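Local coordinates for LP1413 - SCCmec type IV-encoded DNA binding protein (Staphylococcus aureus, PDB 6BTC) that probably binds single-stranded DNA and is encoded by staphylococcal cassette chromosome elements, at residues A[15-20]-A[53-57]; A[23-29]-A[75-81]; A[28-33]-A[49-53]. One frame throughout, in Å; residues are numbered along the deposited sequence.

Contact 1 of 3, residues A[15-20]-A[53-57]; sequences IIAKSF and FAYWI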
loop_
_atom_site.group_PDB
_atom_site.type_symbol
_atom_site.label_atom_id
_atom_site.label_comp_id
_atom_site.label_asym_id
_atom_site.label_seq_id
_atom_site.Cartn_x
_atom_site.Cartn_y
_atom_site.Cartn_z
ATOM N N ILE A 15 -2.367 -4.397 -3.647
ATOM C CA ILE A 15 -1.752 -3.163 -3.183
ATOM C C ILE A 15 -0.283 -3.398 -2.865
ATOM O O ILE A 15 0.582 -2.594 -3.226
ATOM C CB ILE A 15 -2.518 -2.622 -1.965
ATOM C CG1 ILE A 15 -3.941 -2.222 -2.357
ATOM C CG2 ILE A 15 -1.777 -1.442 -1.325
ATOM C CD1 ILE A 15 -4.051 -0.956 -3.182
ATOM N N ILE A 16 0.019 -4.512 -2.197
ATOM C CA ILE A 16 1.393 -4.834 -1.831
ATOM C C ILE A 16 2.254 -4.931 -3.082
ATOM O O ILE A 16 3.293 -4.274 -3.198
ATOM C CB ILE A 16 1.438 -6.146 -1.022
ATOM C CG1 ILE A 16 0.730 -5.987 0.327
ATOM C CG2 ILE A 16 2.871 -6.624 -0.827
ATOM C CD1 ILE A 16 1.315 -4.909 1.232
ATOM N N ALA A 17 1.843 -5.781 -4.021
ATOM C CA ALA A 17 2.594 -5.964 -5.256
ATOM C C ALA A 17 2.760 -4.640 -5.992
ATOM O O ALA A 17 3.862 -4.286 -6.420
ATOM C CB ALA A 17 1.883 -6.991 -6.134
ATOM N N LYS A 18 1.674 -3.876 -6.109
ATOM C CA LYS A 18 1.737 -2.601 -6.810
ATOM C C LYS A 18 2.693 -1.624 -6.119
ATOM O O LYS A 18 3.353 -0.828 -6.793
ATOM C CB LYS A 18 0.331 -2.007 -6.919
ATOM C CG LYS A 18 0.175 -0.893 -7.943
ATOM C CD LYS A 18 0.265 -1.397 -9.391
ATOM C CE LYS A 18 0.168 -0.224 -10.390
ATOM N NZ LYS A 18 0.340 -0.630 -11.824
ATOM N N SER A 19 2.790 -1.660 -4.789
ATOM C CA SER A 19 3.736 -0.775 -4.114
ATOM C C SER A 19 5.176 -1.149 -4.457
ATOM O O SER A 19 6.002 -0.275 -4.729
ATOM C CB SER A 19 3.517 -0.816 -2.603
ATOM O OG SER A 19 3.945 -2.074 -2.099
ATOM N N PHE A 20 5.490 -2.443 -4.486
ATOM C CA PHE A 20 6.852 -2.854 -4.819
ATOM C C PHE A 20 7.213 -2.514 -6.259
ATOM O O PHE A 20 8.391 -2.292 -6.558
ATOM C CB PHE A 20 7.035 -4.354 -4.600
ATOM C CG PHE A 20 7.336 -4.744 -3.174
ATOM C CD1 PHE A 20 8.631 -4.687 -2.679
ATOM C CD2 PHE A 20 6.329 -5.201 -2.339
ATOM C CE1 PHE A 20 8.913 -5.069 -1.369
ATOM C CE2 PHE A 20 6.604 -5.581 -1.031
ATOM C CZ PHE A 20 7.898 -5.519 -0.549
ATOM N N PHE A 53 -2.539 -1.851 5.254
ATOM C CA PHE A 53 -1.397 -1.460 4.435
ATOM C C PHE A 53 -0.544 -0.427 5.153
ATOM O O PHE A 53 0.681 -0.547 5.190
ATOM C CB PHE A 53 -1.876 -0.904 3.094
ATOM C CG PHE A 53 -0.784 -0.304 2.260
ATOM C CD1 PHE A 53 0.122 -1.107 1.593
ATOM C CD2 PHE A 53 -0.680 1.068 2.130
ATOM C CE1 PHE A 53 1.113 -0.551 0.816
ATOM C CE2 PHE A 53 0.311 1.628 1.364
ATOM C CZ PHE A 53 1.207 0.815 0.704
ATOM N N ALA A 54 -1.190 0.576 5.737
ATOM C CA ALA A 54 -0.477 1.633 6.431
ATOM C C ALA A 54 0.377 1.094 7.574
ATOM O O ALA A 54 1.406 1.692 7.905
ATOM C CB ALA A 54 -1.475 2.659 6.954
ATOM N N TYR A 55 -0.021 -0.030 8.180
ATOM C CA TYR A 55 0.721 -0.581 9.305
ATOM C C TYR A 55 1.731 -1.626 8.861
ATOM O O TYR A 55 2.801 -1.754 9.473
ATOM C CB TYR A 55 -0.262 -1.142 10.353
ATOM C CG TYR A 55 -0.840 -0.029 11.223
ATOM C CD1 TYR A 55 -1.850 0.795 10.753
ATOM C CD2 TYR A 55 -0.330 0.231 12.488
ATOM C CE1 TYR A 55 -2.348 1.833 11.519
ATOM C CE2 TYR A 55 -0.824 1.272 13.267
ATOM C CZ TYR A 55 -1.830 2.070 12.776
ATOM O OH TYR A 55 -2.334 3.105 13.540
ATOM N N TRP A 56 1.433 -2.351 7.785
ATOM C CA TRP A 56 2.433 -3.210 7.167
ATOM C C TRP A 56 3.669 -2.411 6.789
ATOM O O TRP A 56 4.806 -2.819 7.056
ATOM C CB TRP A 56 1.840 -3.862 5.926
ATOM C CG TRP A 56 2.826 -4.560 5.082
ATOM C CD1 TRP A 56 3.389 -5.776 5.317
ATOM C CD2 TRP A 56 3.376 -4.093 3.845
ATOM N NE1 TRP A 56 4.256 -6.101 4.304
ATOM C CE2 TRP A 56 4.262 -5.082 3.385
ATOM C CE3 TRP A 56 3.198 -2.937 3.080
ATOM C CZ2 TRP A 56 4.967 -4.952 2.191
ATOM C CZ3 TRP A 56 3.895 -2.815 1.899
ATOM C CH2 TRP A 56 4.771 -3.810 1.469
ATOM N N ILE A 57 3.455 -1.256 6.170
ATOM C CA ILE A 57 4.547 -0.498 5.585
ATOM C C ILE A 57 5.327 0.215 6.676
ATOM O O ILE A 57 6.541 0.401 6.562
ATOM C CB ILE A 57 3.965 0.470 4.532
ATOM C CG1 ILE A 57 5.023 0.905 3.515
ATOM C CG2 ILE A 57 3.320 1.666 5.193
ATOM C CD1 ILE A 57 4.423 1.605 2.284
#
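Ile16 and Trp56 meet methyl to ring: the terminal CD1 of Ile16 stands over one face of the indole, 3.2 Å from the centroid of the Trp56 six-membered ring and only 11° off its normal, a snug CH-pi contact. The same methyl lies 4.0 Å from Phe53 CD1, so a long, branched isoleucine suits a place where one methyl must meet both the indole face and the edge of the Phe53 ring. A second CH-pi contact lies alongside, where Ile15 CG2 sits 3.8 Å from the centroid of the Phe53 ring. With chi1 at -65°, CG1 of Ile15 lies beside the backbone N, which turns CG2 to the Phe53 face. Phe20 completes the row, its CE2 3.6 Å from Trp56 CH2 at the indole edge. The axes of the two segments pass 11.8 Å apart at -49°, a wide separation filled by these large side chains. They belong to helices 6-21 and 43-59, the first and third helices of a chain whose order of helices and strands is consistent with a winged-helix fold. Ser19 brings CB near the Phe53 ring edge, and its OG is satisfied within its own helix by a hydrogen bond to Ile16 O, which also accepts from Phe20 N. Further out, Phe65 meets Phe20 edge-to-face, Leu63 touches both Phe20 and Trp56, and Leu33 and Tyr30 lie against Ile15.

Contact 2 of 3, residues A[23-29]-A[75-81]; sequences PVGSTFT and LLYQKIG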
loop_
_atom_site.group_PDB
_atom_site.type_symbol
_atom_site.label_atom_id
_atom_site.label_comp_id
_atom_site.label_asym_id
_atom_site.label_seq_id
_atom_site.Cartn_x
_atom_site.Cartn_y
_atom_site.Cartn_z
ATOM N N PRO A 23 8.577 2.617 -9.230
ATOM C CA PRO A 23 9.998 2.872 -9.492
ATOM C C PRO A 23 10.651 3.655 -8.364
ATOM O O PRO A 23 10.012 4.446 -7.664
ATOM C CB PRO A 23 9.983 3.681 -10.797
ATOM C CG PRO A 23 8.610 4.254 -10.891
ATOM C CD PRO A 23 7.701 3.273 -10.220
ATOM N N VAL A 24 11.949 3.409 -8.187
ATOM C CA VAL A 24 12.711 4.095 -7.154
ATOM C C VAL A 24 12.509 5.597 -7.270
ATOM O O VAL A 24 12.467 6.154 -8.371
ATOM C CB VAL A 24 14.198 3.715 -7.254
ATOM C CG1 VAL A 24 15.017 4.487 -6.230
ATOM C CG2 VAL A 24 14.366 2.223 -7.033
ATOM N N GLY A 25 12.385 6.257 -6.117
ATOM C CA GLY A 25 12.145 7.674 -6.043
ATOM C C GLY A 25 10.700 8.105 -6.163
ATOM O O GLY A 25 10.359 9.197 -5.699
ATOM N N SER A 26 9.836 7.307 -6.775
ATOM C CA SER A 26 8.458 7.750 -6.964
ATOM C C SER A 26 7.728 7.867 -5.629
ATOM O O SER A 26 7.951 7.083 -4.702
ATOM C CB SER A 26 7.698 6.784 -7.872
ATOM O OG SER A 26 7.692 5.487 -7.340
ATOM N N THR A 27 6.856 8.866 -5.536
ATOM C CA THR A 27 5.965 9.029 -4.396
ATOM C C THR A 27 4.563 8.539 -4.741
ATOM O O THR A 27 4.149 8.560 -5.899
ATOM C CB THR A 27 5.897 10.489 -3.939
ATOM O OG1 THR A 27 5.217 11.291 -4.914
ATOM C CG2 THR A 27 7.286 11.046 -3.705
ATOM N N PHE A 28 3.836 8.082 -3.723
ATOM C CA PHE A 28 2.497 7.549 -3.935
ATOM C C PHE A 28 1.739 7.508 -2.612
ATOM O O PHE A 28 2.334 7.499 -1.526
ATOM C CB PHE A 28 2.548 6.155 -4.555
ATOM C CG PHE A 28 3.209 5.126 -3.678
ATOM C CD1 PHE A 28 4.582 4.967 -3.699
ATOM C CD2 PHE A 28 2.458 4.328 -2.831
ATOM C CE1 PHE A 28 5.205 4.029 -2.899
ATOM C CE2 PHE A 28 3.072 3.391 -2.021
ATOM C CZ PHE A 28 4.446 3.239 -2.053
ATOM N N THR A 29 0.414 7.493 -2.728
ATOM C CA THR A 29 -0.507 7.255 -1.622
ATOM C C THR A 29 -1.248 5.940 -1.822
ATOM O O THR A 29 -1.257 5.345 -2.908
ATOM C CB THR A 29 -1.544 8.369 -1.496
ATOM O OG1 THR A 29 -2.477 8.269 -2.583
ATOM C CG2 THR A 29 -0.892 9.730 -1.500
ATOM N N LEU A 75 -1.196 9.954 3.914
ATOM C CA LEU A 75 0.245 9.795 4.011
ATOM C C LEU A 75 0.846 9.651 2.618
ATOM O O LEU A 75 0.308 8.939 1.761
ATOM C CB LEU A 75 0.594 8.576 4.861
ATOM C CG LEU A 75 0.326 8.683 6.368
ATOM C CD1 LEU A 75 0.663 7.364 7.028
ATOM C CD2 LEU A 75 1.125 9.802 7.006
ATOM N N LEU A 76 1.959 10.346 2.392
ATOM C CA LEU A 76 2.720 10.238 1.152
ATOM C C LEU A 76 3.924 9.327 1.377
ATOM O O LEU A 76 4.774 9.612 2.229
ATOM C CB LEU A 76 3.175 11.612 0.670
ATOM C CG LEU A 76 3.805 11.646 -0.729
ATOM C CD1 LEU A 76 2.829 11.153 -1.809
ATOM C CD2 LEU A 76 4.262 13.048 -1.056
ATOM N N TYR A 77 3.989 8.241 0.623
ATOM C CA TYR A 77 5.107 7.316 0.673
ATOM C C TYR A 77 6.058 7.551 -0.499
ATOM O O TYR A 77 5.721 8.205 -1.490
ATOM C CB TYR A 77 4.618 5.868 0.650
ATOM C CG TYR A 77 3.624 5.540 1.743
ATOM C CD1 TYR A 77 4.046 5.269 3.039
ATOM C CD2 TYR A 77 2.262 5.486 1.473
ATOM C CE1 TYR A 77 3.142 4.964 4.032
ATOM C CE2 TYR A 77 1.349 5.183 2.464
ATOM C CZ TYR A 77 1.794 4.923 3.738
ATOM O OH TYR A 77 0.887 4.622 4.726
ATOM N N GLN A 78 7.265 7.006 -0.364
ATOM C CA GLN A 78 8.250 7.024 -1.430
ATOM C C GLN A 78 8.931 5.673 -1.486
ATOM O O GLN A 78 9.359 5.149 -0.453
ATOM C CB GLN A 78 9.295 8.123 -1.217
ATOM C CG GLN A 78 10.370 8.139 -2.294
ATOM C CD GLN A 78 11.316 9.308 -2.146
ATOM O OE1 GLN A 78 11.798 9.609 -1.055
ATOM N NE2 GLN A 78 11.575 9.985 -3.247
ATOM N N LYS A 79 8.968 5.091 -2.682
ATOM C CA LYS A 79 9.804 3.932 -2.949
ATOM C C LYS A 79 11.272 4.361 -2.963
ATOM O O LYS A 79 11.643 5.319 -3.647
ATOM C CB LYS A 79 9.407 3.317 -4.283
ATOM C CG LYS A 79 10.229 2.135 -4.741
ATOM C CD LYS A 79 9.760 0.848 -4.112
ATOM C CE LYS A 79 10.665 -0.289 -4.494
ATOM N NZ LYS A 79 10.622 -0.561 -5.950
ATOM N N ILE A 80 12.106 3.664 -2.197
ATOM C CA ILE A 80 13.511 4.018 -2.072
ATOM C C ILE A 80 14.347 2.850 -2.561
ATOM O O ILE A 80 13.852 1.754 -2.812
ATOM C CB ILE A 80 13.907 4.410 -0.636
ATOM C CG1 ILE A 80 13.773 3.215 0.313
ATOM C CG2 ILE A 80 13.036 5.562 -0.152
ATOM C CD1 ILE A 80 14.337 3.477 1.700
ATOM N N GLY A 81 15.638 3.098 -2.663
ATOM C CA GLY A 81 16.512 2.152 -3.302
ATOM C C GLY A 81 16.831 0.967 -2.419
ATOM O O GLY A 81 16.967 1.070 -1.198
#
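Thr27 with Gln78 and Phe28 with Tyr77 form two successive antiparallel pairs, the first non-hydrogen-bonded and the second closed by Phe28 N to Tyr77 O (2.9 Å) and Tyr77 N to Phe28 O (2.8 Å). Lys79 N then bonds to Ser26 O (3.0 Å), but the regular pattern breaks there: Ser26 N is taken by Pro23 O, and Lys79 O is met by Gly25 N instead (2.7 Å). Before the strand, a type II turn runs from Pro23 to Ser26, and Gly25 suits its third position, where phi is 84°. Ser26 OG folds back in the carbonyl plane to a lone pair of Pro23 O, which is thus gripped by both Ser26 N and OG. The extended Gln78 side chain reaches across to the turn, its NE2 giving an almost straight bond of 2.8 Å (179° at the hydrogen) to Gly25 O. On the Phe28 and Tyr77 face, Tyr77 CB rests over the phenyl ring, 4.0 Å from the Phe28 centroid. Leu76 sets CD1 against Thr27 CB. The bent Lys79 chain passes Pro23 O and ties its ammonium to Gln22 O and Phe20 O. Strand 74-79 lies between 27-28 and 65-71 in an antiparallel sheet, while Tyr77 packs on Ala54 and Ile57 of helix 43-59.

Contact 3 of 3, residues A[28-33]-A[49-53]; sequences FTYGEL and VGRRF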
loop_
_atom_site.group_PDB
_atom_site.type_symbol
_atom_site.label_atom_id
_atom_site.label_comp_id
_atom_site.label_asym_id
_atom_site.label_seq_id
_atom_site.Cartn_x
_atom_site.Cartn_y
_atom_site.Cartn_z
ATOM N N PHE A 28 3.836 8.082 -3.723
ATOM C CA PHE A 28 2.497 7.549 -3.935
ATOM C C PHE A 28 1.739 7.508 -2.612
ATOM O O PHE A 28 2.334 7.499 -1.526
ATOM C CB PHE A 28 2.548 6.155 -4.555
ATOM C CG PHE A 28 3.209 5.126 -3.678
ATOM C CD1 PHE A 28 4.582 4.967 -3.699
ATOM C CD2 PHE A 28 2.458 4.328 -2.831
ATOM C CE1 PHE A 28 5.205 4.029 -2.899
ATOM C CE2 PHE A 28 3.072 3.391 -2.021
ATOM C CZ PHE A 28 4.446 3.239 -2.053
ATOM N N THR A 29 0.414 7.493 -2.728
ATOM C CA THR A 29 -0.507 7.255 -1.622
ATOM C C THR A 29 -1.248 5.940 -1.822
ATOM O O THR A 29 -1.257 5.345 -2.908
ATOM C CB THR A 29 -1.544 8.369 -1.496
ATOM O OG1 THR A 29 -2.477 8.269 -2.583
ATOM C CG2 THR A 29 -0.892 9.730 -1.500
ATOM N N TYR A 30 -1.895 5.495 -0.746
ATOM C CA TYR A 30 -2.710 4.289 -0.826
ATOM C C TYR A 30 -3.823 4.444 -1.860
ATOM O O TYR A 30 -4.086 3.521 -2.642
ATOM C CB TYR A 30 -3.306 3.965 0.544
ATOM C CG TYR A 30 -4.378 2.910 0.476
ATOM C CD1 TYR A 30 -4.048 1.587 0.239
ATOM C CD2 TYR A 30 -5.721 3.239 0.625
ATOM C CE1 TYR A 30 -5.013 0.613 0.166
ATOM C CE2 TYR A 30 -6.703 2.270 0.554
ATOM C CZ TYR A 30 -6.342 0.961 0.323
ATOM O OH TYR A 30 -7.298 -0.012 0.246
ATOM N N GLY A 31 -4.498 5.597 -1.867
ATOM C CA GLY A 31 -5.608 5.799 -2.779
ATOM C C GLY A 31 -5.194 5.798 -4.236
ATOM O O GLY A 31 -5.961 5.373 -5.101
ATOM N N GLU A 32 -3.982 6.272 -4.536
ATOM C CA GLU A 32 -3.502 6.214 -5.911
ATOM C C GLU A 32 -3.329 4.774 -6.366
ATOM O O GLU A 32 -3.679 4.429 -7.501
ATOM C CB GLU A 32 -2.199 6.992 -6.042
ATOM C CG GLU A 32 -2.415 8.493 -5.946
ATOM C CD GLU A 32 -1.126 9.272 -5.830
ATOM O OE1 GLU A 32 -0.047 8.641 -5.724
ATOM O OE2 GLU A 32 -1.201 10.518 -5.848
ATOM N N LEU A 33 -2.817 3.910 -5.488
ATOM C CA LEU A 33 -2.673 2.506 -5.848
ATOM C C LEU A 33 -4.023 1.815 -5.891
ATOM O O LEU A 33 -4.257 0.944 -6.734
ATOM C CB LEU A 33 -1.759 1.794 -4.856
ATOM C CG LEU A 33 -0.359 2.363 -4.632
ATOM C CD1 LEU A 33 0.386 1.491 -3.645
ATOM C CD2 LEU A 33 0.392 2.450 -5.938
ATOM N N VAL A 49 -8.382 -2.459 4.110
ATOM C CA VAL A 49 -7.108 -2.744 3.458
ATOM C C VAL A 49 -6.163 -1.560 3.601
ATOM O O VAL A 49 -4.960 -1.736 3.808
ATOM C CB VAL A 49 -7.321 -3.116 1.980
ATOM C CG1 VAL A 49 -5.971 -3.253 1.263
ATOM C CG2 VAL A 49 -8.108 -4.415 1.875
ATOM N N GLY A 50 -6.690 -0.342 3.484
ATOM C CA GLY A 50 -5.862 0.834 3.681
ATOM C C GLY A 50 -5.122 0.798 4.999
ATOM O O GLY A 50 -3.920 1.070 5.063
ATOM N N ARG A 51 -5.827 0.439 6.072
ATOM C CA ARG A 51 -5.206 0.443 7.389
ATOM C C ARG A 51 -4.247 -0.729 7.549
ATOM O O ARG A 51 -3.154 -0.572 8.105
ATOM C CB ARG A 51 -6.282 0.434 8.474
ATOM C CG ARG A 51 -7.007 1.783 8.636
ATOM C CD ARG A 51 -8.004 1.781 9.806
ATOM N NE ARG A 51 -9.338 1.305 9.424
ATOM C CZ ARG A 51 -10.378 2.089 9.133
ATOM N NH1 ARG A 51 -10.276 3.415 9.177
ATOM N NH2 ARG A 51 -11.539 1.540 8.795
ATOM N N ARG A 52 -4.609 -1.909 7.046
ATOM C CA ARG A 52 -3.657 -3.012 7.095
ATOM C C ARG A 52 -2.403 -2.684 6.288
ATOM O O ARG A 52 -1.309 -3.175 6.602
ATOM C CB ARG A 52 -4.307 -4.299 6.591
ATOM C CG ARG A 52 -3.375 -5.505 6.647
ATOM C CD ARG A 52 -3.947 -6.725 5.961
ATOM N NE ARG A 52 -2.984 -7.815 6.003
ATOM C CZ ARG A 52 -3.143 -8.986 5.401
ATOM N NH1 ARG A 52 -4.246 -9.233 4.701
ATOM N NH2 ARG A 52 -2.201 -9.917 5.507
ATOM N N PHE A 53 -2.539 -1.851 5.254
ATOM C CA PHE A 53 -1.397 -1.460 4.435
ATOM C C PHE A 53 -0.544 -0.427 5.153
ATOM O O PHE A 53 0.681 -0.547 5.190
ATOM C CB PHE A 53 -1.876 -0.904 3.094
ATOM C CG PHE A 53 -0.784 -0.304 2.260
ATOM C CD1 PHE A 53 0.122 -1.107 1.593
ATOM C CD2 PHE A 53 -0.680 1.068 2.130
ATOM C CE1 PHE A 53 1.113 -0.551 0.816
ATOM C CE2 PHE A 53 0.311 1.628 1.364
ATOM C CZ PHE A 53 1.207 0.815 0.704
#
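Tyr30 lays its ring flat over the backbone of Gly50, with Gly50 CA 3.5 Å from the ring centroid and 16° off the normal. The lack of a side chain on Gly50 makes a shallow hollow in the helix surface, and the phenol is the bump that fills it. CG of Tyr30, anti to its backbone N (chi1 168°), swings the ring out at the partner helix. Val49 and Phe53 both lie on the CD1-CE1 side of this ring: Val49 toward the hydroxyl, its CB 3.6 Å from Tyr30 OH, and Phe53 nearer the base, its CD2 3.9 Å from Tyr30 CD1, with the ring planes inclined at 34°. The hydroxyl makes a weak hydrogen bond to Gln46 O. Helices 30-34 and 43-59 are consistent with the helix-turn-helix part of a winged-helix domain. Leu11 and Ile15 of helix 6-21 also touch Tyr30, so the bump sits where three helices meet. Phe53 CZ faces Phe28 CE2 (4.2 Å), near the plane of the Phe28 ring, and Leu33 CD1 (4.5 Å). A capping box fixes the start of the short helix: Thr29 OG1 accepts from Glu32 N at 3.2 Å, and Glu32 OE1 accepts from Thr29 N, from above the carboxylate plane. Glu32 OE2 makes a salt bridge with Lys71 of strand 65-71.

How the contacts relate
Contacts 1 and 3 lie close together, their centres about 7 Å apart, and share Phe53 of helix 43-59: one brings in helix 6-21, the other helix 30-34. Contact 2 lies further out, its centre about 11 Å from that of contact 1 and about 12 Å from that of contact 3. It shares Phe28 and Thr29 with contact 3, where strand 27-28 runs into the short helix. Along the chain come 15-20, 23-29, 28-33, 49-53 with 53-57, and finally 75-81. Tyr77 packs its ring against Phe53, and a shared core of aromatic and aliphatic side chains joins the helices to the sheet, consistent with a winged-helix domain.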